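Local coordinates for protein NAD nucleotidase (Haemophilus influenzae, PDB 3ZTV) that degrades NAD to adenosine and nicotinamide riboside, acting as both a pyrophosphatase and a broad-specificity 5'-nucleotidase of the periplasm, at residues L76-F81 with Y346-K350; Y245-L249 with R288-H292; A354-V360 with G419-N424. All coordinates share one frame; numbering follows the deposited sequence.

Contact 1 of 3, residues L76-F81 with Y346-K350; sequences LYFTLF and YKSEK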
loop_
_atom_site.group_PDB
_atom_site.type_symbol
_atom_site.label_atom_id
_atom_site.label_comp_id
_atom_site.label_asym_id
_atom_site.label_seq_id
_atom_site.Cartn_x
_atom_site.Cartn_y
_atom_site.Cartn_z
ATOM N N LEU A 76 -18.313 28.440 14.924
ATOM C CA LEU A 76 -18.975 29.293 13.935
ATOM C C LEU A 76 -17.994 30.156 13.141
ATOM O O LEU A 76 -18.353 30.715 12.105
ATOM C CB LEU A 76 -20.054 30.178 14.581
ATOM C CG LEU A 76 -21.333 29.474 15.040
ATOM C CD1 LEU A 76 -22.243 30.476 15.736
ATOM C CD2 LEU A 76 -22.052 28.839 13.865
ATOM N N TYR A 77 -16.754 30.275 13.614
ATOM C CA TYR A 77 -15.751 31.004 12.836
ATOM C C TYR A 77 -15.449 30.311 11.507
ATOM O O TYR A 77 -15.028 30.962 10.551
ATOM C CB TYR A 77 -14.464 31.235 13.634
ATOM C CG TYR A 77 -14.572 32.383 14.616
ATOM C CD1 TYR A 77 -14.589 33.707 14.173
ATOM C CD2 TYR A 77 -14.651 32.156 15.980
ATOM C CE1 TYR A 77 -14.685 34.763 15.068
ATOM C CE2 TYR A 77 -14.750 33.211 16.888
ATOM C CZ TYR A 77 -14.758 34.514 16.417
ATOM O OH TYR A 77 -14.866 35.580 17.294
ATOM N N PHE A 78 -15.660 28.997 11.441
ATOM C CA PHE A 78 -15.605 28.331 10.150
ATOM C C PHE A 78 -16.920 28.493 9.398
ATOM O O PHE A 78 -16.944 28.982 8.271
ATOM C CB PHE A 78 -15.299 26.836 10.245
ATOM C CG PHE A 78 -15.416 26.166 8.922
ATOM C CD1 PHE A 78 -14.518 26.461 7.925
ATOM C CD2 PHE A 78 -16.491 25.347 8.631
ATOM C CE1 PHE A 78 -14.634 25.898 6.677
ATOM C CE2 PHE A 78 -16.615 24.780 7.377
ATOM C CZ PHE A 78 -15.685 25.056 6.405
ATOM N N THR A 79 -18.002 28.053 10.031
ATOM C CA THR A 79 -19.316 27.969 9.406
ATOM C C THR A 79 -19.763 29.262 8.732
ATOM O O THR A 79 -20.282 29.239 7.626
ATOM C CB THR A 79 -20.358 27.566 10.455
ATOM O OG1 THR A 79 -19.877 26.423 11.180
ATOM C CG2 THR A 79 -21.697 27.238 9.802
ATOM N N LEU A 80 -19.543 30.388 9.392
ATOM C CA LEU A 80 -20.090 31.651 8.898
ATOM C C LEU A 80 -19.165 32.370 7.933
ATOM O O LEU A 80 -19.570 33.347 7.293
ATOM C CB LEU A 80 -20.456 32.559 10.068
ATOM C CG LEU A 80 -21.500 31.948 11.001
ATOM C CD1 LEU A 80 -21.718 32.822 12.230
ATOM C CD2 LEU A 80 -22.813 31.730 10.266
ATOM N N PHE A 81 -17.929 31.876 7.808
ATOM C CA PHE A 81 -16.924 32.528 6.973
ATOM C C PHE A 81 -16.300 31.635 5.902
ATOM O O PHE A 81 -15.518 32.119 5.089
ATOM C CB PHE A 81 -15.827 33.160 7.838
ATOM C CG PHE A 81 -16.353 34.175 8.809
ATOM C CD1 PHE A 81 -16.652 35.464 8.388
ATOM C CD2 PHE A 81 -16.600 33.835 10.127
ATOM C CE1 PHE A 81 -17.171 36.409 9.273
ATOM C CE2 PHE A 81 -17.114 34.769 11.017
ATOM C CZ PHE A 81 -17.398 36.059 10.588
ATOM N N TYR A 346 -13.966 39.999 12.970
ATOM C CA TYR A 346 -14.700 38.759 12.711
ATOM C C TYR A 346 -15.727 38.453 13.793
ATOM O O TYR A 346 -16.803 37.920 13.505
ATOM C CB TYR A 346 -13.750 37.566 12.486
ATOM C CG TYR A 346 -13.076 37.593 11.138
ATOM C CD1 TYR A 346 -13.807 37.395 9.976
ATOM C CD2 TYR A 346 -11.708 37.816 11.020
ATOM C CE1 TYR A 346 -13.197 37.421 8.731
ATOM C CE2 TYR A 346 -11.094 37.846 9.781
ATOM C CZ TYR A 346 -11.843 37.648 8.643
ATOM O OH TYR A 346 -11.236 37.675 7.406
ATOM N N LYS A 347 -15.402 38.789 15.035
ATOM C CA LYS A 347 -16.336 38.589 16.134
ATOM C C LYS A 347 -17.613 39.425 15.942
ATOM O O LYS A 347 -18.722 38.927 16.133
ATOM C CB LYS A 347 -15.668 38.909 17.473
ATOM C CG LYS A 347 -16.506 38.538 18.683
ATOM C CD LYS A 347 -15.702 38.667 19.969
ATOM C CE LYS A 347 -16.468 38.111 21.162
ATOM N NZ LYS A 347 -15.628 38.090 22.391
ATOM N N SER A 348 -17.449 40.691 15.566
ATOM C CA SER A 348 -18.584 41.562 15.266
ATOM C C SER A 348 -19.404 41.031 14.085
ATOM O O SER A 348 -20.637 40.994 14.139
ATOM C CB SER A 348 -18.086 42.979 14.985
ATOM O OG SER A 348 -17.575 43.573 16.162
ATOM N N GLU A 349 -18.728 40.621 13.014
ATOM C CA GLU A 349 -19.427 40.045 11.865
ATOM C C GLU A 349 -20.158 38.763 12.256
ATOM O O GLU A 349 -21.304 38.537 11.844
ATOM C CB GLU A 349 -18.456 39.766 10.712
ATOM C CG GLU A 349 -17.881 41.013 10.045
ATOM C CD GLU A 349 -16.896 40.690 8.931
ATOM O OE1 GLU A 349 -16.942 39.559 8.404
ATOM O OE2 GLU A 349 -16.078 41.568 8.582
ATOM N N LYS A 350 -19.493 37.924 13.047
ATOM C CA LYS A 350 -20.071 36.663 13.492
ATOM C C LYS A 350 -21.392 36.878 14.229
ATOM O O LYS A 350 -22.363 36.147 14.012
ATOM C CB LYS A 350 -19.070 35.893 14.360
ATOM C CG LYS A 350 -19.532 34.499 14.759
ATOM C CD LYS A 350 -18.421 33.727 15.462
ATOM C CE LYS A 350 -18.191 34.247 16.866
ATOM N NZ LYS A 350 -19.249 33.774 17.800
#
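Lys350 CG stands anti to the backbone N (chi1 -174°), and CD, anti in its turn, is carried over the centre of the Tyr77 ring. Lys350 CD lies 3.8 Å from the centroid of the Tyr77 ring, in a CH-pi contact only 7° off the ring normal. The bend at chi3 then lays CE over the same face, against Tyr77 CZ and CE2. On the tyrosine side, CG lies anti to the carbonyl carbon, and the ring reaches toward the other helix. Its edge meets Tyr346 CB, and Tyr77 OH rests 3.4 Å from Lys347 CB. The same hydroxyl is hydrogen-bonded to Glu26, which also forms a salt bridge with Lys347 NZ.

The contact joins helix 76-79 of the calcineurin-like metallophosphoesterase region to the long helix 337-353. The side chain of Tyr77 is about 9 Å from that of His22, a ligand of one of the two zinc ions.

Phe81 forms the second half of the contact. Tyr346 turns its edge to the face of this ring in a T-shaped stack, with centroids 5.1 Å apart and planes at 84°. Tyr346 CD1 sits toward the rim of that face, 3.6 Å from Phe81 CE1. The edge of Phe81 points at the helix backbone, where Lys350 N is 3.7 Å from Phe81 CZ. Glu349 borders the same ring edge, with OE1 3.3 Å from Phe81 CE1. Leu80 completes the apolar contact by placing CD1 3.7 Å from Lys350 CG, crossing the lysine chain at about a right angle.

Contact 2 of 3, residues Y245-L249 with R288-H292; sequences YEYPL and RKIPH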
loop_
_atom_site.group_PDB
_atom_site.type_symbol
_atom_site.label_atom_id
_atom_site.label_comp_id
_atom_site.label_asym_id
_atom_site.label_seq_id
_atom_site.Cartn_x
_atom_site.Cartn_y
_atom_site.Cartn_z
ATOM N N TYR A 245 2.059 12.113 26.489
ATOM C CA TYR A 245 3.441 11.719 26.250
ATOM C C TYR A 245 4.361 12.858 26.643
ATOM O O TYR A 245 3.923 14.005 26.735
ATOM C CB TYR A 245 3.650 11.456 24.761
ATOM C CG TYR A 245 2.935 10.251 24.204
ATOM C CD1 TYR A 245 3.159 8.985 24.726
ATOM C CD2 TYR A 245 2.082 10.370 23.114
ATOM C CE1 TYR A 245 2.528 7.874 24.203
ATOM C CE2 TYR A 245 1.445 9.259 22.577
ATOM C CZ TYR A 245 1.668 8.019 23.123
ATOM O OH TYR A 245 1.033 6.916 22.584
ATOM N N GLU A 246 5.644 12.551 26.832
ATOM C CA GLU A 246 6.665 13.579 27.007
ATOM C C GLU A 246 6.926 14.336 25.701
ATOM O O GLU A 246 6.913 13.750 24.612
ATOM C CB GLU A 246 7.959 12.942 27.529
ATOM C CG GLU A 246 9.012 13.925 28.012
ATOM C CD GLU A 246 8.685 14.552 29.354
ATOM O OE1 GLU A 246 7.859 13.991 30.112
ATOM O OE2 GLU A 246 9.264 15.611 29.653
ATOM N N TYR A 247 7.166 15.636 25.817
ATOM C CA TYR A 247 7.507 16.467 24.673
ATOM C C TYR A 247 9.029 16.501 24.485
ATOM O O TYR A 247 9.729 17.040 25.336
ATOM C CB TYR A 247 6.983 17.903 24.899
ATOM C CG TYR A 247 7.176 18.785 23.689
ATOM C CD1 TYR A 247 8.365 19.477 23.498
ATOM C CD2 TYR A 247 6.184 18.896 22.714
ATOM C CE1 TYR A 247 8.577 20.245 22.367
ATOM C CE2 TYR A 247 6.375 19.675 21.594
ATOM C CZ TYR A 247 7.584 20.334 21.414
ATOM O OH TYR A 247 7.813 21.105 20.298
ATOM N N PRO A 248 9.568 15.901 23.406
ATOM C CA PRO A 248 8.999 15.037 22.373
ATOM C C PRO A 248 9.216 13.572 22.743
ATOM O O PRO A 248 9.926 13.279 23.706
ATOM C CB PRO A 248 9.877 15.369 21.164
ATOM C CG PRO A 248 11.253 15.484 21.789
ATOM C CD PRO A 248 10.997 16.176 23.123
ATOM N N LEU A 249 8.611 12.666 21.982
ATOM C CA LEU A 249 8.969 11.253 21.995
ATOM C C LEU A 249 10.195 11.011 21.118
ATOM O O LEU A 249 10.451 11.761 20.173
ATOM C CB LEU A 249 7.810 10.405 21.470
ATOM C CG LEU A 249 6.588 10.321 22.383
ATOM C CD1 LEU A 249 5.469 9.572 21.667
ATOM C CD2 LEU A 249 6.962 9.647 23.700
ATOM N N ARG A 288 16.506 22.048 23.055
ATOM C CA ARG A 288 15.485 22.816 23.769
ATOM C C ARG A 288 14.169 22.106 23.510
ATOM O O ARG A 288 13.934 21.652 22.388
ATOM C CB ARG A 288 15.431 24.257 23.247
ATOM C CG ARG A 288 14.324 25.123 23.866
ATOM C CD ARG A 288 14.356 26.545 23.316
ATOM N NE ARG A 288 14.134 26.561 21.876
ATOM C CZ ARG A 288 15.075 26.768 20.957
ATOM N NH1 ARG A 288 16.337 26.966 21.311
ATOM N NH2 ARG A 288 14.762 26.747 19.672
ATOM N N LYS A 289 13.318 21.990 24.523
ATOM C CA LYS A 289 12.042 21.302 24.368
ATOM C C LYS A 289 11.039 21.888 25.355
ATOM O O LYS A 289 11.088 21.604 26.552
ATOM C CB LYS A 289 12.202 19.788 24.566
ATOM C CG LYS A 289 13.097 19.369 25.734
ATOM C CD LYS A 289 13.147 17.852 25.853
ATOM C CE LYS A 289 13.964 17.406 27.061
ATOM N NZ LYS A 289 13.297 17.760 28.345
ATOM N N ILE A 290 10.147 22.729 24.846
ATOM C CA ILE A 290 9.146 23.393 25.678
ATOM C C ILE A 290 7.784 23.381 24.996
ATOM O O ILE A 290 7.619 23.961 23.920
ATOM C CB ILE A 290 9.507 24.856 25.948
ATOM C CG1 ILE A 290 10.954 24.988 26.426
ATOM C CG2 ILE A 290 8.537 25.461 26.969
ATOM C CD1 ILE A 290 11.457 26.428 26.448
ATOM N N PRO A 291 6.803 22.701 25.599
ATOM C CA PRO A 291 5.419 22.857 25.141
ATOM C C PRO A 291 4.765 24.048 25.853
ATOM O O PRO A 291 4.405 23.939 27.033
ATOM C CB PRO A 291 4.765 21.544 25.573
ATOM C CG PRO A 291 5.532 21.133 26.798
ATOM C CD PRO A 291 6.924 21.714 26.688
ATOM N N HIS A 292 4.630 25.180 25.162
ATOM C CA HIS A 292 4.078 26.390 25.787
ATOM C C HIS A 292 2.556 26.365 25.806
ATOM O O HIS A 292 1.919 26.460 24.751
ATOM C CB HIS A 292 4.494 27.639 25.012
ATOM C CG HIS A 292 5.971 27.900 24.996
ATOM N ND1 HIS A 292 6.813 27.443 24.004
ATOM C CD2 HIS A 292 6.748 28.607 25.849
ATOM C CE1 HIS A 292 8.049 27.847 24.253
ATOM N NE2 HIS A 292 8.033 28.563 25.365
HETATM O O HOH W 1 9.898 17.550 27.977
HETATM O O HOH W 2 12.173 15.375 29.419
#
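Apolar packing centres on Tyr247, whose ring lies against strand 288-292. Pro291 CB sits over one ring face, 4.1 Å from Tyr247 CG, and Pro291 CG touches Tyr247 CB. The edge of the ring meets Lys289, with Tyr247 CD1 4.0 Å from Lys289 CB. Tyr247 CG stands anti to the backbone N (chi1 -174°), which carries the ring out to the strand. Pro248 follows a cis peptide bond, and its CD packs 3.9 Å from Lys289 CD.

No direct hydrogen bond joins the two segments. Water makes the polar link instead. One water donates to Glu246 OE2 and to Tyr247 O, at 2.7 Å from the latter; its bond from Lys289 NZ is weak. A second water donates to Glu246 OE2 and accepts from Lys289 NZ at 2.8 Å. The opposite charges of Glu246 and Lys289 are bridged by solvent, with OE2 and NZ 4.8 Å apart. Glu246 OE1 forms a salt bridge with Arg237.

Leu274 of strand 270-278 and Met262 of strand 258-263 also touch Tyr247. The arrangement packs the loop that leads into edge strand 249-252 of one sheet against strand 284-295 of the other, as in the two-sheet sandwich of the calcineurin-like metallophosphoesterase fold.

Contact 3 of 3, residues A354-V360 with G419-N424; sequences AQEIVGV and GNVTFN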
loop_
_atom_site.group_PDB
_atom_site.type_symbol
_atom_site.label_atom_id
_atom_site.label_comp_id
_atom_site.label_asym_id
_atom_site.label_seq_id
_atom_site.Cartn_x
_atom_site.Cartn_y
_atom_site.Cartn_z
ATOM N N ALA A 354 -24.695 35.085 12.720
ATOM C CA ALA A 354 -25.248 33.972 13.476
ATOM C C ALA A 354 -26.755 34.094 13.678
ATOM O O ALA A 354 -27.416 33.114 14.030
ATOM C CB ALA A 354 -24.543 33.824 14.819
ATOM N N GLN A 355 -27.290 35.298 13.466
ATOM C CA GLN A 355 -28.728 35.549 13.592
ATOM C C GLN A 355 -29.477 35.254 12.301
ATOM O O GLN A 355 -30.709 35.309 12.268
ATOM C CB GLN A 355 -28.985 36.993 14.024
ATOM C CG GLN A 355 -28.435 37.319 15.396
ATOM C CD GLN A 355 -28.673 38.764 15.762
ATOM O OE1 GLN A 355 -29.758 39.132 16.223
ATOM N NE2 GLN A 355 -27.672 39.601 15.530
ATOM N N GLU A 356 -28.743 34.956 11.233
ATOM C CA GLU A 356 -29.370 34.620 9.957
ATOM C C GLU A 356 -30.009 33.235 9.988
ATOM O O GLU A 356 -29.635 32.380 10.786
ATOM C CB GLU A 356 -28.373 34.752 8.799
ATOM C CG GLU A 356 -27.938 36.190 8.548
ATOM C CD GLU A 356 -27.036 36.355 7.333
ATOM O OE1 GLU A 356 -26.607 35.338 6.752
ATOM O OE2 GLU A 356 -26.756 37.515 6.960
ATOM N N ILE A 357 -30.992 33.029 9.118
ATOM C CA ILE A 357 -31.770 31.805 9.116
ATOM C C ILE A 357 -31.060 30.703 8.337
ATOM O O ILE A 357 -30.623 30.918 7.202
ATOM C CB ILE A 357 -33.171 32.062 8.521
ATOM C CG1 ILE A 357 -33.913 33.095 9.374
ATOM C CG2 ILE A 357 -33.959 30.769 8.419
ATOM C CD1 ILE A 357 -35.166 33.654 8.714
ATOM N N VAL A 358 -30.927 29.535 8.959
ATOM C CA VAL A 358 -30.313 28.393 8.286
ATOM C C VAL A 358 -31.368 27.478 7.674
ATOM O O VAL A 358 -31.107 26.794 6.688
ATOM C CB VAL A 358 -29.367 27.592 9.223
ATOM C CG1 VAL A 358 -30.142 26.898 10.328
ATOM C CG2 VAL A 358 -28.555 26.579 8.427
ATOM N N GLY A 359 -32.565 27.473 8.249
ATOM C CA GLY A 359 -33.653 26.694 7.686
ATOM C C GLY A 359 -34.972 27.011 8.354
ATOM O O GLY A 359 -35.012 27.725 9.353
ATOM N N VAL A 360 -36.050 26.469 7.796
ATOM C CA VAL A 360 -37.389 26.677 8.317
ATOM C C VAL A 360 -38.028 25.322 8.558
ATOM O O VAL A 360 -37.930 24.424 7.720
ATOM C CB VAL A 360 -38.256 27.482 7.325
ATOM C CG1 VAL A 360 -39.685 27.626 7.844
ATOM C CG2 VAL A 360 -37.642 28.846 7.074
ATOM N N GLY A 419 -41.006 26.928 12.653
ATOM C CA GLY A 419 -40.586 28.296 12.427
ATOM C C GLY A 419 -39.150 28.389 11.957
ATOM O O GLY A 419 -38.543 27.389 11.567
ATOM N N ASN A 420 -38.607 29.599 12.000
ATOM C CA ASN A 420 -37.234 29.837 11.580
ATOM C C ASN A 420 -36.215 29.273 12.563
ATOM O O ASN A 420 -36.397 29.353 13.777
ATOM C CB ASN A 420 -36.987 31.333 11.392
ATOM C CG ASN A 420 -37.957 31.968 10.409
ATOM O OD1 ASN A 420 -38.511 33.043 10.667
ATOM N ND2 ASN A 420 -38.164 31.314 9.273
ATOM N N VAL A 421 -35.144 28.696 12.024
ATOM C CA VAL A 421 -34.016 28.224 12.825
ATOM C C VAL A 421 -32.766 28.982 12.401
ATOM O O VAL A 421 -32.375 28.930 11.232
ATOM C CB VAL A 421 -33.764 26.712 12.632
ATOM C CG1 VAL A 421 -32.570 26.260 13.463
ATOM C CG2 VAL A 421 -35.001 25.914 12.999
ATOM N N THR A 422 -32.142 29.684 13.342
ATOM C CA THR A 422 -30.907 30.416 13.070
ATOM C C THR A 422 -29.690 29.606 13.534
ATOM O O THR A 422 -29.831 28.595 14.216
ATOM C CB THR A 422 -30.901 31.779 13.797
ATOM O OG1 THR A 422 -30.760 31.568 15.204
ATOM C CG2 THR A 422 -32.203 32.547 13.519
ATOM N N PHE A 423 -28.499 30.071 13.172
ATOM C CA PHE A 423 -27.275 29.441 13.656
ATOM C C PHE A 423 -27.221 29.455 15.179
ATOM O O PHE A 423 -26.867 28.459 15.803
ATOM C CB PHE A 423 -26.041 30.125 13.067
ATOM C CG PHE A 423 -25.954 30.027 11.570
ATOM C CD1 PHE A 423 -26.583 30.976 10.775
ATOM C CD2 PHE A 423 -25.263 28.987 10.952
ATOM C CE1 PHE A 423 -26.523 30.907 9.390
ATOM C CE2 PHE A 423 -25.198 28.907 9.568
ATOM C CZ PHE A 423 -25.827 29.864 8.782
ATOM N N ASN A 424 -27.591 30.584 15.787
ATOM C CA ASN A 424 -27.614 30.689 17.245
ATOM C C ASN A 424 -28.552 29.667 17.854
ATOM O O ASN A 424 -28.263 29.087 18.901
ATOM C CB ASN A 424 -28.071 32.078 17.697
ATOM C CG ASN A 424 -26.995 33.125 17.565
ATOM O OD1 ASN A 424 -25.816 32.856 17.788
ATOM N ND2 ASN A 424 -27.397 34.340 17.223
#
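A classic beta bulge interrupts the pairing of Ile357-Val360 with Gly419-Thr422. Val358 and Gly359 both face Val421, whose carbonyl oxygen takes two N-H groups. Val358 N donates to Val421 O at 2.8 Å, in the carbonyl plane. The bond from Gly359 N to the same oxygen is weak, at 3.3 Å. Val421 N returns a bond to Gly359 O at 2.8 Å. The strands are antiparallel, with axes at 147°, and the bulge shifts their register by one residue.

The side chains follow the distortion. Val358 turns CG1 between its backbone N and carbonyl carbon (chi1 67°), which sets that methyl against Val421 O and near Val421 CG1. Beyond the bulge, Val360 and Asn420 lie side by side and point the same way, with Val360 CG2 3.3 Å from Asn420 ND2. Ile357 CD1 packs against the amide of Asn420 as well.

At the other end, strand 419-422 runs straight into a helix. Thr422 is the N-cap: its OG1 caps a backbone N just beyond Asn424, and Asp425 OD2 accepts from Thr422 N, as in a capping box. Asn424 N donates to Ala354 O at 3.1 Å, tilted 20° from the carbonyl plane. Ala354 O also lies at the edge of the Phe423 ring, near its plane, while Val358 CB sits over one face. Ala354 CB touches the Asn424 amide, 3.4 Å from OD1.

Strand 357-362 is the middle strand of a small three-stranded sheet, between 419-422 and 558-560, and Val360 shares backbone hydrogen bonds with Pro557 and Phe559. Helix 545-555 packs on Val358 and Phe423 through Met553, Lys554 and Ile550. Leu80 touches Ala354 and Phe423, where helix 337-353 gives way to the strand and helix 423-429 begins.

In the fold
Contacts 1 and 3 are neighbours, with centres 15 Å apart. Thr79 of contact 1 packs on Phe423 of contact 3 and Leu76 on Ala354, and helix 337-353 leads through the turn 354-356 into strand 357-362. Both are partly buried. Contact 2 is more buried and stands apart. Its centre is 33 Å from that of contact 1 and 44 Å from that of contact 3, which lies on the opposite side of the chain's centre. Contact 2 is nested within the loop that contact 1 closes. Contact 3 alone has direct hydrogen bonds across its segments, all from the backbone. Contact 1 depends on aromatic rings and an aliphatic lysine chain. Contact 2 combines tyrosine-proline packing with water bridges.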